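Local coordinates for amorpha-4,11-diene synthase (PDB 4GAX), which probably uses divalent metal ions to turn farnesyl diphosphate into a sesquiterpene, the deposited form being an alpha-bisabolol synthase mutant, at residues F383-E394 and V412-L421; F32-F41 and Y277-C285. One frame throughout, in Å; residues are numbered along the deposited sequence.

Contact 1. Residues F383-E394 and V412-L421; sequences FVKDFVRNLMVE and VAVITGGANL
F387 and T416, with CA atoms 5.7 Å apart, lie where helix 383-394 meets the weakly bonded helical turn 412-416, the end of helix 407-416, the two axes approaching to 8.8 Å with N-to-C directions 126° apart. F387, L421, T416 and I415 carry much of the contact. F387 CG stands anti to the backbone N (chi1 171°), which brings one ring edge up to the end of the helix: F387 CD1 sits 3.4 Å from I415 O, and F387 CE1 is equally close to T416 O. L421 crosses at about a right angle and lays its CD2 over one face of F387, 4.0 Å from the centroid of that ring, while L421 CD1 meets V384 CG2. Between T416 and L421 the helix breaks at G417-G418, G418 turning with positive phi before the next helix begins, which fits the kinked helix G of class I terpene synthases. Farther along, N390 gives ND2 to D386 O at 2.7 Å, almost in its own amide plane, and that bond steadies the amide against I415 CD1. T416 turns its methyl, CG2, toward the E394 carboxylate. One water donates to D386 OD2 (2.7 Å) and accepts from N420 ND2 (3.1 Å). With this water as polar bridge, the kink probably rests on the helix mainly through methyl, ring and carbonyl contacts.

Contact 2. Residues F32-F41 and Y277-C285; sequences FSPSIWGDQF and YSRDRIVEC
W37 keeps CG beside its backbone N (chi1 -54°) and E284 bends at chi2 (73°), so the indole edge and the carboxylate converge. W37 NE1 gives a hydrogen bond to E284 OE2 at 3.1 Å and 152°; the acceptor lies in the indole plane, whereas the donor comes from above the carboxylate plane. V283 crosses the indole at about a right angle; V283 CG1 lies over one face, 3.9 Å from the centroid of the W37 five-membered ring, and I36 CD1 covers the opposite face. The other methyl, V283 CG2, touches F41 CD2 at 3.8 Å. At the far end F32 lies across the extended chain of R279: R279 CG sits over the centre of the F32 ring, 3.4 Å from its centroid, and the edge atom F32 CE1 comes 3.4 Å from Y277 O. The R279 guanidinium is steeply inclined to the ring and meets F32 CZ with its edge, R279 NE lying 3.3 Å from F32 CZ; NE also has a long, weak ion pair with D317.

R279 and R281 match the RxR motif in the A-C loop of plant sesquiterpene synthases, which in relatives is linked to diphosphate handling; the N-terminal segment runs along that loop here. R281 gives NE to D280 O and NH1 to F542 O. Water joins the two segments twice. One molecule donates to S33 O and accepts from D280 N. The second lies 2.6 Å from S35 OG and donates to E284 OE1 at 2.9 Å, while S35 OG also takes the N-H of W37 in an ST turn.

In the fold
Both contacts are partly buried, with centres 25 Å apart and nearest atoms about 11 Å apart; their centres lie about 20 and 21 Å from the centre of the chain. Helix 299-322, which carries the DDxxD motif, touches both: L391 and L421 from contact 1, Y277 and S278 from contact 2. Contact 1 joins neighbouring helices within the metal-binding domain, and a bridging water supplies its polar link. Contact 2 brings together segments separated by 235 residues, an N-terminal loop with exposed stretches and the entry to helix 282-292. There a direct indole-carboxylate bond and two waters accompany the aromatic packing, with W37 also packed against helix 547-557.

Contact 1. Residues F383-E394 and V412-L421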
loop_
_atom_site.group_PDB
_atom_site.type_symbol
_atom_site.label_atom_id
_atom_site.label_comp_id
_atom_site.label_asym_id
_atom_site.label_seq_id
_atom_site.Cartn_x
_atom_site.Cartn_y
_atom_site.Cartn_z
ATOM N N PHE A 383 5.505 17.817 10.848
ATOM C CA PHE A 383 5.945 16.443 10.620
ATOM C C PHE A 383 7.121 16.398 9.653
ATOM O O PHE A 383 7.981 15.519 9.738
ATOM C CB PHE A 383 4.797 15.598 10.070
ATOM C CG PHE A 383 3.865 15.074 11.132
ATOM C CD1 PHE A 383 4.074 13.823 11.703
ATOM C CD2 PHE A 383 2.788 15.831 11.560
ATOM C CE1 PHE A 383 3.221 13.331 12.674
ATOM C CE2 PHE A 383 1.923 15.342 12.533
ATOM C CZ PHE A 383 2.144 14.091 13.091
ATOM N N VAL A 384 7.149 17.339 8.717
ATOM C CA VAL A 384 8.254 17.406 7.780
ATOM C C VAL A 384 9.505 17.846 8.529
ATOM O O VAL A 384 10.581 17.248 8.368
ATOM C CB VAL A 384 7.949 18.370 6.630
ATOM C CG1 VAL A 384 9.069 18.308 5.589
ATOM C CG2 VAL A 384 6.624 17.990 5.980
ATOM N N LYS A 385 9.364 18.864 9.373
ATOM C CA LYS A 385 10.489 19.322 10.183
ATOM C C LYS A 385 10.951 18.224 11.119
ATOM O O LYS A 385 12.149 18.054 11.328
ATOM C CB LYS A 385 10.103 20.539 11.009
ATOM C CG LYS A 385 9.867 21.793 10.192
ATOM C CD LYS A 385 9.479 22.916 11.127
ATOM C CE LYS A 385 9.287 24.221 10.396
ATOM N NZ LYS A 385 8.887 25.261 11.373
ATOM N N ASP A 386 10.002 17.482 11.688
ATOM C CA ASP A 386 10.359 16.431 12.647
ATOM C C ASP A 386 11.121 15.298 11.968
ATOM O O ASP A 386 11.967 14.650 12.578
ATOM C CB ASP A 386 9.129 15.873 13.358
ATOM C CG ASP A 386 9.490 15.145 14.634
ATOM O OD1 ASP A 386 10.103 15.790 15.507
ATOM O OD2 ASP A 386 9.198 13.934 14.752
ATOM N N PHE A 387 10.824 15.074 10.693
ATOM C CA PHE A 387 11.541 14.087 9.889
ATOM C C PHE A 387 13.017 14.473 9.732
ATOM O O PHE A 387 13.908 13.659 9.980
ATOM C CB PHE A 387 10.874 13.949 8.516
ATOM C CG PHE A 387 11.663 13.122 7.538
ATOM C CD1 PHE A 387 11.733 11.745 7.675
ATOM C CD2 PHE A 387 12.319 13.721 6.472
ATOM C CE1 PHE A 387 12.456 10.984 6.778
ATOM C CE2 PHE A 387 13.048 12.961 5.566
ATOM C CZ PHE A 387 13.119 11.595 5.722
ATOM N N VAL A 388 13.269 15.721 9.336
ATOM C CA VAL A 388 14.638 16.200 9.152
ATOM C C VAL A 388 15.382 16.264 10.487
ATOM O O VAL A 388 16.559 15.903 10.571
ATOM C CB VAL A 388 14.658 17.571 8.466
ATOM C CG1 VAL A 388 16.072 17.967 8.098
ATOM C CG2 VAL A 388 13.772 17.523 7.223
ATOM N N ARG A 389 14.683 16.734 11.516
ATOM C CA ARG A 389 15.194 16.795 12.881
ATOM C C ARG A 389 15.793 15.471 13.287
ATOM O O ARG A 389 16.914 15.408 13.783
ATOM C CB ARG A 389 14.031 17.054 13.828
ATOM C CG ARG A 389 14.144 18.287 14.656
ATOM C CD ARG A 389 12.844 18.490 15.386
ATOM N NE ARG A 389 12.183 19.725 14.978
ATOM C CZ ARG A 389 10.867 19.876 14.910
ATOM N NH1 ARG A 389 10.065 18.853 15.210
ATOM N NH2 ARG A 389 10.357 21.050 14.541
ATOM N N ASN A 390 15.032 14.402 13.084
ATOM C CA ASN A 390 15.477 13.092 13.543
ATOM C C ASN A 390 16.574 12.509 12.657
ATOM O O ASN A 390 17.381 11.699 13.118
ATOM C CB ASN A 390 14.297 12.134 13.732
ATOM C CG ASN A 390 13.486 12.464 14.978
ATOM O OD1 ASN A 390 13.802 12.007 16.081
ATOM N ND2 ASN A 390 12.444 13.270 14.807
ATOM N N LEU A 391 16.611 12.923 11.390
ATOM C CA LEU A 391 17.776 12.624 10.563
ATOM C C LEU A 391 19.011 13.277 11.191
ATOM O O LEU A 391 20.098 12.700 11.179
ATOM C CB LEU A 391 17.587 13.095 9.117
ATOM C CG LEU A 391 16.665 12.256 8.222
ATOM C CD1 LEU A 391 16.526 12.883 6.844
ATOM C CD2 LEU A 391 17.168 10.817 8.099
ATOM N N MET A 392 18.836 14.467 11.769
ATOM C CA MET A 392 19.956 15.183 12.390
ATOM C C MET A 392 20.298 14.589 13.751
ATOM O O MET A 392 21.438 14.703 14.223
ATOM C CB MET A 392 19.657 16.672 12.535
ATOM C CG MET A 392 20.882 17.495 12.921
ATOM S SD MET A 392 22.166 17.378 11.654
ATOM C CE MET A 392 23.637 17.227 12.670
ATOM N N VAL A 393 19.308 13.961 14.383
ATOM C CA VAL A 393 19.546 13.244 15.630
ATOM C C VAL A 393 20.614 12.181 15.412
ATOM O O VAL A 393 21.606 12.125 16.150
ATOM C CB VAL A 393 18.261 12.579 16.172
ATOM C CG1 VAL A 393 18.601 11.426 17.124
ATOM C CG2 VAL A 393 17.377 13.608 16.860
ATOM N N GLU A 394 20.416 11.354 14.387
ATOM C CA GLU A 394 21.340 10.260 14.129
ATOM C C GLU A 394 22.677 10.718 13.547
ATOM O O GLU A 394 23.658 9.969 13.584
ATOM C CB GLU A 394 20.690 9.173 13.269
ATOM C CG GLU A 394 19.877 9.672 12.102
ATOM C CD GLU A 394 18.902 8.619 11.600
ATOM O OE1 GLU A 394 18.512 7.743 12.402
ATOM O OE2 GLU A 394 18.527 8.660 10.407
ATOM N N VAL A 412 13.464 6.051 16.765
ATOM C CA VAL A 412 13.822 7.156 15.879
ATOM C C VAL A 412 13.674 6.760 14.403
ATOM O O VAL A 412 13.611 7.621 13.522
ATOM C CB VAL A 412 15.249 7.678 16.165
ATOM C CG1 VAL A 412 16.270 6.932 15.322
ATOM C CG2 VAL A 412 15.333 9.169 15.899
ATOM N N ALA A 413 13.592 5.458 14.147
ATOM C CA ALA A 413 13.414 4.949 12.791
ATOM C C ALA A 413 11.944 4.904 12.378
ATOM O O ALA A 413 11.625 4.639 11.214
ATOM C CB ALA A 413 14.045 3.572 12.653
ATOM N N VAL A 414 11.043 5.145 13.328
ATOM C CA VAL A 414 9.631 5.286 12.989
ATOM C C VAL A 414 9.498 6.595 12.231
ATOM O O VAL A 414 8.722 6.713 11.279
ATOM C CB VAL A 414 8.736 5.326 14.242
ATOM C CG1 VAL A 414 7.331 5.802 13.887
ATOM C CG2 VAL A 414 8.683 3.958 14.899
ATOM N N ILE A 415 10.281 7.574 12.670
ATOM C CA ILE A 415 10.297 8.888 12.053
ATOM C C ILE A 415 11.157 8.899 10.786
ATOM O O ILE A 415 10.669 9.209 9.702
ATOM C CB ILE A 415 10.799 9.951 13.046
ATOM C CG1 ILE A 415 9.828 10.059 14.229
ATOM C CG2 ILE A 415 10.958 11.299 12.353
ATOM C CD1 ILE A 415 10.410 10.758 15.444
ATOM N N THR A 416 12.431 8.540 10.912
ATOM C CA THR A 416 13.348 8.639 9.777
ATOM C C THR A 416 13.030 7.673 8.647
ATOM O O THR A 416 13.534 7.835 7.532
ATOM C CB THR A 416 14.812 8.419 10.194
ATOM O OG1 THR A 416 14.980 7.068 10.645
ATOM C CG2 THR A 416 15.209 9.397 11.293
ATOM N N GLY A 417 12.204 6.668 8.929
ATOM C CA GLY A 417 11.800 5.716 7.911
ATOM C C GLY A 417 10.625 6.243 7.104
ATOM O O GLY A 417 10.201 5.618 6.125
ATOM N N GLY A 418 10.087 7.387 7.525
ATOM C CA GLY A 418 9.033 8.057 6.776
ATOM C C GLY A 418 7.589 7.689 7.100
ATOM O O GLY A 418 6.672 8.175 6.431
ATOM N N ALA A 419 7.373 6.846 8.110
ATOM C CA ALA A 419 6.016 6.356 8.408
ATOM C C ALA A 419 5.074 7.512 8.744
ATOM O O ALA A 419 3.969 7.592 8.203
ATOM C CB ALA A 419 6.036 5.337 9.546
ATOM N N ASN A 420 5.525 8.403 9.628
ATOM C CA ASN A 420 4.749 9.582 10.004
ATOM C C ASN A 420 4.598 10.559 8.836
ATOM O O ASN A 420 3.514 11.113 8.597
ATOM C CB ASN A 420 5.401 10.302 11.193
ATOM C CG ASN A 420 5.482 9.431 12.440
ATOM O OD1 ASN A 420 4.791 8.408 12.548
ATOM N ND2 ASN A 420 6.328 9.837 13.392
ATOM N N LEU A 421 5.690 10.764 8.108
ATOM C CA LEU A 421 5.709 11.762 7.038
ATOM C C LEU A 421 4.797 11.373 5.870
ATOM O O LEU A 421 3.966 12.177 5.421
ATOM C CB LEU A 421 7.144 12.017 6.565
ATOM C CG LEU A 421 7.308 12.997 5.397
ATOM C CD1 LEU A 421 6.685 14.335 5.743
ATOM C CD2 LEU A 421 8.777 13.187 5.051
HETATM O O HOH W 1 7.369 12.702 13.169
#

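Contact 2. Residues F32-F41 and Y277-C285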
loop_
_atom_site.group_PDB
_atom_site.type_symbol
_atom_site.label_atom_id
_atom_site.label_comp_id
_atom_site.label_asym_id
_atom_site.label_seq_id
_atom_site.Cartn_x
_atom_site.Cartn_y
_atom_site.Cartn_z
ATOM N N PHE A 32 24.899 6.554 -9.139
ATOM C CA PHE A 32 23.699 5.742 -9.285
ATOM C C PHE A 32 23.427 5.530 -10.768
ATOM O O PHE A 32 23.736 6.397 -11.595
ATOM C CB PHE A 32 22.488 6.409 -8.625
ATOM C CG PHE A 32 22.512 6.371 -7.120
ATOM C CD1 PHE A 32 22.876 7.494 -6.391
ATOM C CD2 PHE A 32 22.163 5.217 -6.433
ATOM C CE1 PHE A 32 22.893 7.469 -5.008
ATOM C CE2 PHE A 32 22.178 5.185 -5.048
ATOM C CZ PHE A 32 22.543 6.313 -4.336
ATOM N N SER A 33 22.864 4.374 -11.102
ATOM C CA SER A 33 22.528 4.053 -12.485
ATOM C C SER A 33 21.464 5.016 -13.016
ATOM O O SER A 33 20.654 5.535 -12.242
ATOM C CB SER A 33 22.031 2.607 -12.570
ATOM O OG SER A 33 21.717 2.104 -11.279
ATOM N N PRO A 34 21.462 5.268 -14.337
ATOM C CA PRO A 34 20.406 6.123 -14.910
ATOM C C PRO A 34 19.010 5.486 -14.768
ATOM O O PRO A 34 18.921 4.282 -14.487
ATOM C CB PRO A 34 20.807 6.248 -16.389
ATOM C CG PRO A 34 21.754 5.105 -16.644
ATOM C CD PRO A 34 22.450 4.837 -15.343
ATOM N N SER A 35 17.940 6.272 -14.913
ATOM C CA SER A 35 16.591 5.695 -14.891
ATOM C C SER A 35 16.503 4.694 -16.040
ATOM O O SER A 35 17.044 4.941 -17.133
ATOM C CB SER A 35 15.522 6.770 -15.067
ATOM O OG SER A 35 14.229 6.194 -15.202
ATOM N N ILE A 36 15.854 3.556 -15.803
ATOM C CA ILE A 36 15.782 2.530 -16.840
ATOM C C ILE A 36 14.660 2.846 -17.827
ATOM O O ILE A 36 14.543 2.218 -18.881
ATOM C CB ILE A 36 15.603 1.124 -16.242
ATOM C CG1 ILE A 36 14.220 0.970 -15.605
ATOM C CG2 ILE A 36 16.702 0.834 -15.228
ATOM C CD1 ILE A 36 13.364 -0.106 -16.270
ATOM N N TRP A 37 13.854 3.848 -17.487
ATOM C CA TRP A 37 12.637 4.140 -18.231
ATOM C C TRP A 37 12.828 5.132 -19.378
ATOM O O TRP A 37 11.991 5.216 -20.278
ATOM C CB TRP A 37 11.572 4.639 -17.261
ATOM C CG TRP A 37 11.362 3.671 -16.146
ATOM C CD1 TRP A 37 11.861 3.754 -14.872
ATOM C CD2 TRP A 37 10.624 2.443 -16.209
ATOM N NE1 TRP A 37 11.466 2.657 -14.139
ATOM C CE2 TRP A 37 10.703 1.841 -14.936
ATOM C CE3 TRP A 37 9.897 1.801 -17.216
ATOM C CZ2 TRP A 37 10.086 0.622 -14.648
ATOM C CZ3 TRP A 37 9.285 0.593 -16.927
ATOM C CH2 TRP A 37 9.383 0.017 -15.655
ATOM N N GLY A 38 13.925 5.883 -19.357
ATOM C CA GLY A 38 14.171 6.861 -20.406
ATOM C C GLY A 38 13.109 7.950 -20.456
ATOM O O GLY A 38 12.681 8.449 -19.413
ATOM N N ASP A 39 12.670 8.308 -21.661
ATOM C CA ASP A 39 11.711 9.400 -21.843
ATOM C C ASP A 39 10.289 8.933 -22.199
ATOM O O ASP A 39 9.452 9.744 -22.626
ATOM C CB ASP A 39 12.218 10.378 -22.914
ATOM C CG ASP A 39 13.474 11.125 -22.482
ATOM O OD1 ASP A 39 14.346 11.372 -23.347
ATOM O OD2 ASP A 39 13.585 11.474 -21.283
ATOM N N GLN A 40 10.013 7.643 -22.013
ATOM C CA GLN A 40 8.751 7.056 -22.475
ATOM C C GLN A 40 7.506 7.592 -21.756
ATOM O O GLN A 40 6.387 7.517 -22.284
ATOM C CB GLN A 40 8.793 5.525 -22.375
ATOM C CG GLN A 40 8.605 4.971 -20.965
ATOM C CD GLN A 40 8.743 3.453 -20.909
ATOM O OE1 GLN A 40 9.839 2.920 -20.707
ATOM N NE2 GLN A 40 7.630 2.752 -21.086
ATOM N N PHE A 41 7.692 8.131 -20.554
ATOM C CA PHE A 41 6.554 8.636 -19.791
ATOM C C PHE A 41 6.414 10.153 -19.838
ATOM O O PHE A 41 5.454 10.699 -19.290
ATOM C CB PHE A 41 6.639 8.198 -18.320
ATOM C CG PHE A 41 6.614 6.703 -18.117
ATOM C CD1 PHE A 41 5.485 5.958 -18.447
ATOM C CD2 PHE A 41 7.709 6.047 -17.559
ATOM C CE1 PHE A 41 5.453 4.578 -18.238
ATOM C CE2 PHE A 41 7.690 4.675 -17.356
ATOM C CZ PHE A 41 6.556 3.936 -17.688
ATOM N N TYR A 277 24.795 13.768 -6.357
ATOM C CA TYR A 277 24.952 12.779 -5.305
ATOM C C TYR A 277 23.749 11.828 -5.231
ATOM O O TYR A 277 23.859 10.720 -4.705
ATOM C CB TYR A 277 25.139 13.483 -3.958
ATOM C CG TYR A 277 24.046 14.473 -3.651
ATOM C CD1 TYR A 277 22.862 14.058 -3.060
ATOM C CD2 TYR A 277 24.188 15.820 -3.964
ATOM C CE1 TYR A 277 21.859 14.941 -2.788
ATOM C CE2 TYR A 277 23.179 16.723 -3.685
ATOM C CZ TYR A 277 22.018 16.271 -3.100
ATOM O OH TYR A 277 21.001 17.141 -2.818
ATOM N N SER A 278 22.601 12.256 -5.755
ATOM C CA SER A 278 21.371 11.473 -5.596
ATOM C C SER A 278 20.917 10.716 -6.850
ATOM O O SER A 278 21.640 10.651 -7.849
ATOM C CB SER A 278 20.236 12.348 -5.054
ATOM O OG SER A 278 20.051 13.483 -5.880
ATOM N N ARG A 279 19.697 10.182 -6.787
ATOM C CA ARG A 279 19.176 9.259 -7.790
ATOM C C ARG A 279 18.150 9.901 -8.717
ATOM O O ARG A 279 17.447 10.836 -8.332
ATOM C CB ARG A 279 18.504 8.079 -7.082
ATOM C CG ARG A 279 19.305 7.512 -5.928
ATOM C CD ARG A 279 18.438 6.707 -4.968
ATOM N NE ARG A 279 19.241 6.209 -3.855
ATOM C CZ ARG A 279 18.759 5.546 -2.810
ATOM N NH1 ARG A 279 17.459 5.292 -2.720
ATOM N NH2 ARG A 279 19.583 5.140 -1.851
ATOM N N ASP A 280 18.054 9.371 -9.932
ATOM C CA ASP A 280 17.026 9.781 -10.890
ATOM C C ASP A 280 15.913 8.720 -10.869
ATOM O O ASP A 280 15.948 7.753 -11.651
ATOM C CB ASP A 280 17.639 9.901 -12.289
ATOM C CG ASP A 280 16.674 10.481 -13.314
ATOM O OD1 ASP A 280 15.633 11.045 -12.911
ATOM O OD2 ASP A 280 16.965 10.380 -14.532
ATOM N N ARG A 281 14.935 8.898 -9.977
ATOM C CA ARG A 281 13.937 7.857 -9.698
ATOM C C ARG A 281 12.494 8.342 -9.646
ATOM O O ARG A 281 11.707 7.871 -8.802
ATOM C CB ARG A 281 14.256 7.161 -8.368
ATOM C CG ARG A 281 15.586 6.394 -8.366
ATOM C CD ARG A 281 15.548 5.235 -9.353
ATOM N NE ARG A 281 16.686 5.251 -10.273
ATOM C CZ ARG A 281 17.856 4.673 -10.028
ATOM N NH1 ARG A 281 18.054 4.030 -8.887
ATOM N NH2 ARG A 281 18.830 4.736 -10.922
ATOM N N ILE A 282 12.113 9.245 -10.545
ATOM C CA ILE A 282 10.751 9.785 -10.451
ATOM C C ILE A 282 9.672 8.707 -10.664
ATOM O O ILE A 282 8.617 8.741 -10.026
ATOM C CB ILE A 282 10.531 11.015 -11.360
ATOM C CG1 ILE A 282 9.339 11.833 -10.861
ATOM C CG2 ILE A 282 10.336 10.606 -12.811
ATOM C CD1 ILE A 282 9.466 12.291 -9.391
ATOM N N VAL A 283 9.950 7.726 -11.524
ATOM C CA VAL A 283 8.968 6.677 -11.807
ATOM C C VAL A 283 8.733 5.872 -10.539
ATOM O O VAL A 283 7.594 5.555 -10.175
ATOM C CB VAL A 283 9.431 5.735 -12.943
ATOM C CG1 VAL A 283 8.429 4.578 -13.119
ATOM C CG2 VAL A 283 9.586 6.512 -14.247
ATOM N N GLU A 284 9.829 5.583 -9.853
ATOM C CA GLU A 284 9.801 4.877 -8.579
ATOM C C GLU A 284 9.050 5.635 -7.476
ATOM O O GLU A 284 8.316 5.036 -6.687
ATOM C CB GLU A 284 11.234 4.542 -8.150
ATOM C CG GLU A 284 11.907 3.462 -9.029
ATOM C CD GLU A 284 12.312 3.937 -10.441
ATOM O OE1 GLU A 284 12.379 5.163 -10.698
ATOM O OE2 GLU A 284 12.567 3.068 -11.308
ATOM N N CYS A 285 9.210 6.951 -7.417
ATOM C CA CYS A 285 8.493 7.727 -6.399
ATOM C C CYS A 285 7.003 7.708 -6.710
ATOM O O CYS A 285 6.168 7.586 -5.814
ATOM C CB CYS A 285 8.996 9.169 -6.354
ATOM S SG CYS A 285 10.747 9.322 -5.874
HETATM O O HOH W 2 20.476 8.144 -11.434
HETATM O O HOH W 3 12.902 6.808 -13.016
#